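Long-range contact in arginase (Thermus thermophilus, PDB 2EF5), which probably hydrolyses L-arginine to L-ornithine and urea, using two manganese ions per subunit: residues D158-L170 with H206-V220. Sequence-based numbering, arbitrary orientation.
Sequences DPKDVVLVGVRSL and HLQGLPLHVSLDADV. With MN (manganese (II) ion), chain G; MN (manganese (II) ion), chain H.
Next to the dinuclear manganese site of the arginase alpha/beta fold, Arg-168 reaches over to the 3-10 turn 218-220 that follows strand 212-217, whose last residue, Asp-217, is a metal ligand like Asp-219 of the turn. The Arg-168 guanidinium meets Val-220 O at an edge, near its own plane, through NH2; the modelled NH2 to O separation is too short to be taken literally. NH1 makes a weak bond to Asp-219 O (3.2 Å, 122°). A bend at chi3 (69°) folds the chain back, and NH2 also donates to Gly-166 O on a lone pair in the carbonyl plane, at 3.3 Å. Val-233 O takes NH1 as well, so several carbonyls fix the group. Beside it, Val-220 CG2 packs 3.9 Å from Gly-166 CA. The adjoining Asp-217 bridges both ions through OD2, while Asp-219 OD2 binds one of them at 2.2 Å; Asp-217 OD1 takes the amide of Asp-219 in an Asx turn, tying the two ligands together.

At the other end of the strands the joint mixes apolar packing with water-mediated bonds. Val-163 CG2 lies obliquely to the His-206 ring, 3.5 Å from CD2, and also touches Leu-207 CG. One water joins His-206 NE2 to Val-162 O. Leu-207 CD2 rests on Asp-161 O, and the Leu-210 and Asp-161 side chains cross at about a right angle, with Leu-210 CD1 3.6 Å from Asp-161 OD1. That oxygen, in a salt bridge with Arg-111, also accepts a hydrogen bond from a second water that donates another to His-206 O.

Strands 162-167 and 212-217 are not neighbours in the parallel sheet: strand 113-117 runs between them, hydrogen-bonded to Asp-161 and Val-163 and touching Leu-207 and Val-220, while strand 184-187 flanks 162-167 on its other side.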
loop_
_atom_site.group_PDB
_atom_site.type_symbol
_atom_site.label_atom_id
_atom_site.label_comp_id
_atom_site.label_asym_id
_atom_site.label_seq_id
_atom_site.Cartn_x
_atom_site.Cartn_y
_atom_site.Cartn_z
ATOM N N ASP A 158 -14.378 26.029 13.065
ATOM C CA ASP A 158 -13.036 25.474 13.018
ATOM C C ASP A 158 -13.098 24.330 12.013
ATOM O O ASP A 158 -14.014 23.514 12.062
ATOM C CB ASP A 158 -12.636 24.932 14.392
ATOM C CG ASP A 158 -11.192 24.458 14.439
ATOM O OD1 ASP A 158 -10.806 23.603 13.613
ATOM O OD2 ASP A 158 -10.437 24.947 15.307
ATOM N N PRO A 159 -12.127 24.258 11.091
ATOM C CA PRO A 159 -12.086 23.202 10.074
ATOM C C PRO A 159 -12.300 21.807 10.650
ATOM O O PRO A 159 -12.813 20.917 9.972
ATOM C CB PRO A 159 -10.691 23.362 9.469
ATOM C CG PRO A 159 -10.442 24.828 9.589
ATOM C CD PRO A 159 -10.949 25.137 10.983
ATOM N N LYS A 160 -11.906 21.619 11.905
ATOM C CA LYS A 160 -12.042 20.323 12.550
ATOM C C LYS A 160 -13.464 20.014 12.995
ATOM O O LYS A 160 -13.761 18.882 13.377
ATOM C CB LYS A 160 -11.075 20.223 13.737
ATOM C CG LYS A 160 -9.606 20.288 13.308
ATOM C CD LYS A 160 -8.649 20.029 14.467
ATOM C CE LYS A 160 -7.208 19.969 13.973
ATOM N NZ LYS A 160 -6.248 19.655 15.073
ATOM N N ASP A 161 -14.340 21.015 12.951
ATOM C CA ASP A 161 -15.730 20.812 13.334
ATOM C C ASP A 161 -16.599 20.812 12.077
ATOM O O ASP A 161 -17.795 21.094 12.132
ATOM C CB ASP A 161 -16.200 21.906 14.295
ATOM C CG ASP A 161 -15.418 21.915 15.598
ATOM O OD1 ASP A 161 -15.123 20.820 16.115
ATOM O OD2 ASP A 161 -15.115 23.014 16.114
ATOM N N VAL A 162 -15.977 20.490 10.944
ATOM C CA VAL A 162 -16.673 20.439 9.661
ATOM C C VAL A 162 -16.598 19.036 9.064
ATOM O O VAL A 162 -15.567 18.375 9.132
ATOM C CB VAL A 162 -16.060 21.424 8.634
ATOM C CG1 VAL A 162 -16.702 21.213 7.247
ATOM C CG2 VAL A 162 -16.267 22.867 9.096
ATOM N N VAL A 163 -17.704 18.579 8.490
ATOM C CA VAL A 163 -17.742 17.270 7.848
ATOM C C VAL A 163 -18.496 17.425 6.536
ATOM O O VAL A 163 -19.590 17.980 6.510
ATOM C CB VAL A 163 -18.467 16.197 8.715
ATOM C CG1 VAL A 163 -18.458 14.862 7.993
ATOM C CG2 VAL A 163 -17.779 16.044 10.074
ATOM N N LEU A 164 -17.884 16.959 5.451
ATOM C CA LEU A 164 -18.481 17.015 4.124
ATOM C C LEU A 164 -19.020 15.622 3.819
ATOM O O LEU A 164 -18.341 14.628 4.074
ATOM C CB LEU A 164 -17.427 17.392 3.081
ATOM C CG LEU A 164 -17.051 18.867 2.936
ATOM C CD1 LEU A 164 -15.739 19.021 2.161
ATOM C CD2 LEU A 164 -18.184 19.582 2.204
ATOM N N VAL A 165 -20.230 15.554 3.270
ATOM C CA VAL A 165 -20.841 14.271 2.941
ATOM C C VAL A 165 -21.440 14.294 1.543
ATOM O O VAL A 165 -22.204 15.199 1.206
ATOM C CB VAL A 165 -21.977 13.911 3.948
ATOM C CG1 VAL A 165 -22.559 12.532 3.619
ATOM C CG2 VAL A 165 -21.452 13.947 5.382
ATOM N N GLY A 166 -21.082 13.296 0.739
ATOM C CA GLY A 166 -21.611 13.183 -0.609
ATOM C C GLY A 166 -20.780 13.804 -1.715
ATOM O O GLY A 166 -21.202 13.812 -2.867
ATOM N N VAL A 167 -19.596 14.309 -1.378
ATOM C CA VAL A 167 -18.742 14.956 -2.367
ATOM C C VAL A 167 -18.317 14.035 -3.505
ATOM O O VAL A 167 -17.937 12.885 -3.277
ATOM C CB VAL A 167 -17.484 15.558 -1.694
ATOM C CG1 VAL A 167 -16.542 16.104 -2.736
ATOM C CG2 VAL A 167 -17.900 16.663 -0.738
ATOM N N ARG A 168 -18.378 14.542 -4.732
ATOM C CA ARG A 168 -17.983 13.747 -5.886
ATOM C C ARG A 168 -17.290 14.583 -6.958
ATOM O O ARG A 168 -17.042 14.104 -8.061
ATOM C CB ARG A 168 -19.210 13.041 -6.476
ATOM C CG ARG A 168 -20.130 13.932 -7.285
ATOM C CD ARG A 168 -21.511 13.308 -7.451
ATOM N NE ARG A 168 -22.181 13.306 -6.165
ATOM C CZ ARG A 168 -23.427 13.712 -5.957
ATOM N NH1 ARG A 168 -24.178 14.155 -6.957
ATOM N NH2 ARG A 168 -23.905 13.699 -4.725
ATOM N N SER A 169 -16.979 15.832 -6.638
ATOM C CA SER A 169 -16.313 16.710 -7.594
ATOM C C SER A 169 -15.507 17.775 -6.861
ATOM O O SER A 169 -16.070 18.610 -6.150
ATOM C CB SER A 169 -17.344 17.371 -8.514
ATOM O OG SER A 169 -16.707 18.189 -9.483
ATOM N N LEU A 170 -14.187 17.735 -7.047
ATOM C CA LEU A 170 -13.271 18.670 -6.391
ATOM C C LEU A 170 -12.218 19.242 -7.335
ATOM O O LEU A 170 -11.792 18.581 -8.287
ATOM C CB LEU A 170 -12.537 17.971 -5.246
ATOM C CG LEU A 170 -13.347 17.414 -4.080
ATOM C CD1 LEU A 170 -12.461 16.526 -3.225
ATOM C CD2 LEU A 170 -13.921 18.560 -3.270
ATOM N N HIS A 206 -17.650 12.427 15.329
ATOM C CA HIS A 206 -16.632 13.415 15.001
ATOM C C HIS A 206 -17.009 14.797 15.525
ATOM O O HIS A 206 -16.136 15.596 15.863
ATOM C CB HIS A 206 -16.444 13.483 13.489
ATOM C CG HIS A 206 -15.276 14.316 13.060
ATOM N ND1 HIS A 206 -13.971 13.931 13.267
ATOM C CD2 HIS A 206 -15.221 15.526 12.449
ATOM C CE1 HIS A 206 -13.158 14.867 12.805
ATOM N NE2 HIS A 206 -13.895 15.843 12.304
ATOM N N LEU A 207 -18.310 15.069 15.596
ATOM C CA LEU A 207 -18.801 16.362 16.062
ATOM C C LEU A 207 -19.558 16.224 17.378
ATOM O O LEU A 207 -20.436 17.033 17.690
ATOM C CB LEU A 207 -19.733 16.975 15.007
ATOM C CG LEU A 207 -19.197 17.107 13.579
ATOM C CD1 LEU A 207 -20.285 17.665 12.662
ATOM C CD2 LEU A 207 -17.987 18.027 13.576
ATOM N N GLN A 208 -19.207 15.206 18.154
ATOM C CA GLN A 208 -19.881 14.946 19.419
ATOM C C GLN A 208 -19.938 16.144 20.366
ATOM O O GLN A 208 -19.005 16.947 20.439
ATOM C CB GLN A 208 -19.227 13.752 20.124
ATOM C CG GLN A 208 -17.806 13.989 20.615
ATOM C CD GLN A 208 -17.198 12.742 21.239
ATOM O OE1 GLN A 208 -17.807 12.103 22.100
ATOM N NE2 GLN A 208 -15.993 12.391 20.806
ATOM N N GLY A 209 -21.058 16.258 21.073
ATOM C CA GLY A 209 -21.251 17.336 22.027
ATOM C C GLY A 209 -21.519 18.721 21.466
ATOM O O GLY A 209 -21.718 19.665 22.232
ATOM N N LEU A 210 -21.549 18.854 20.145
ATOM C CA LEU A 210 -21.771 20.158 19.526
ATOM C C LEU A 210 -23.124 20.328 18.864
ATOM O O LEU A 210 -23.713 19.363 18.370
ATOM C CB LEU A 210 -20.715 20.417 18.449
ATOM C CG LEU A 210 -19.228 20.395 18.785
ATOM C CD1 LEU A 210 -18.431 20.597 17.504
ATOM C CD2 LEU A 210 -18.904 21.489 19.795
ATOM N N PRO A 211 -23.651 21.561 18.874
ATOM C CA PRO A 211 -24.943 21.785 18.221
ATOM C C PRO A 211 -24.578 21.672 16.742
ATOM O O PRO A 211 -23.455 22.006 16.352
ATOM C CB PRO A 211 -25.301 23.209 18.633
ATOM C CG PRO A 211 -23.957 23.855 18.864
ATOM C CD PRO A 211 -23.201 22.771 19.585
ATOM N N LEU A 212 -25.501 21.209 15.914
ATOM C CA LEU A 212 -25.175 21.023 14.510
ATOM C C LEU A 212 -25.946 21.866 13.515
ATOM O O LEU A 212 -27.162 22.035 13.635
ATOM C CB LEU A 212 -25.363 19.553 14.154
ATOM C CG LEU A 212 -24.591 18.549 15.011
ATOM C CD1 LEU A 212 -25.033 17.139 14.639
ATOM C CD2 LEU A 212 -23.090 18.724 14.797
ATOM N N HIS A 213 -25.217 22.402 12.537
ATOM C CA HIS A 213 -25.817 23.181 11.460
ATOM C C HIS A 213 -25.702 22.311 10.214
ATOM O O HIS A 213 -24.613 21.864 9.852
ATOM C CB HIS A 213 -25.065 24.493 11.217
ATOM C CG HIS A 213 -25.574 25.262 10.039
ATOM N ND1 HIS A 213 -25.204 24.969 8.745
ATOM C CD2 HIS A 213 -26.482 26.263 9.952
ATOM C CE1 HIS A 213 -25.862 25.754 7.912
ATOM N NE2 HIS A 213 -26.647 26.548 8.619
ATOM N N VAL A 214 -26.823 22.057 9.563
ATOM C CA VAL A 214 -26.804 21.234 8.363
ATOM C C VAL A 214 -27.019 22.105 7.130
ATOM O O VAL A 214 -28.000 22.828 7.043
ATOM C CB VAL A 214 -27.907 20.154 8.415
ATOM C CG1 VAL A 214 -27.944 19.383 7.091
ATOM C CG2 VAL A 214 -27.653 19.207 9.583
ATOM N N SER A 215 -26.093 22.042 6.185
ATOM C CA SER A 215 -26.219 22.829 4.971
ATOM C C SER A 215 -26.442 21.833 3.841
ATOM O O SER A 215 -25.533 21.103 3.453
ATOM C CB SER A 215 -24.949 23.656 4.735
ATOM O OG SER A 215 -25.195 24.671 3.784
ATOM N N LEU A 216 -27.658 21.814 3.312
ATOM C CA LEU A 216 -28.014 20.874 2.259
ATOM C C LEU A 216 -28.103 21.477 0.860
ATOM O O LEU A 216 -28.985 22.286 0.568
ATOM C CB LEU A 216 -29.342 20.189 2.631
ATOM C CG LEU A 216 -29.972 19.173 1.672
ATOM C CD1 LEU A 216 -29.020 18.000 1.433
ATOM C CD2 LEU A 216 -31.291 18.677 2.279
ATOM N N ASP A 217 -27.165 21.079 0.004
ATOM C CA ASP A 217 -27.135 21.531 -1.377
ATOM C C ASP A 217 -27.899 20.471 -2.165
ATOM O O ASP A 217 -27.581 19.287 -2.085
ATOM C CB ASP A 217 -25.694 21.608 -1.890
ATOM C CG ASP A 217 -25.602 22.241 -3.260
ATOM O OD1 ASP A 217 -26.414 21.882 -4.136
ATOM O OD2 ASP A 217 -24.717 23.094 -3.474
ATOM N N ALA A 218 -28.908 20.901 -2.914
ATOM C CA ALA A 218 -29.731 19.983 -3.690
ATOM C C ALA A 218 -28.924 19.091 -4.618
ATOM O O ALA A 218 -29.341 17.971 -4.911
ATOM C CB ALA A 218 -30.765 20.769 -4.507
ATOM N N ASP A 219 -27.774 19.573 -5.079
ATOM C CA ASP A 219 -26.981 18.780 -6.002
ATOM C C ASP A 219 -26.309 17.551 -5.413
ATOM O O ASP A 219 -25.647 16.824 -6.135
ATOM C CB ASP A 219 -25.938 19.646 -6.722
ATOM C CG ASP A 219 -24.778 20.049 -5.833
ATOM O OD1 ASP A 219 -24.624 19.523 -4.715
ATOM O OD2 ASP A 219 -23.993 20.904 -6.277
ATOM N N VAL A 220 -26.471 17.308 -4.113
ATOM C CA VAL A 220 -25.860 16.123 -3.511
ATOM C C VAL A 220 -26.659 14.901 -3.961
ATOM O O VAL A 220 -26.142 13.790 -4.022
ATOM C CB VAL A 220 -25.865 16.194 -1.961
ATOM C CG1 VAL A 220 -27.275 16.006 -1.425
ATOM C CG2 VAL A 220 -24.930 15.143 -1.395
HETATM MN MN MN G . -22.858 22.067 -4.773
HETATM MN MN MN H . -22.629 23.953 -2.525
HETATM O O HOH W 1 -13.162 17.839 10.227
HETATM O O HOH W 2 -15.857 18.291 16.746
#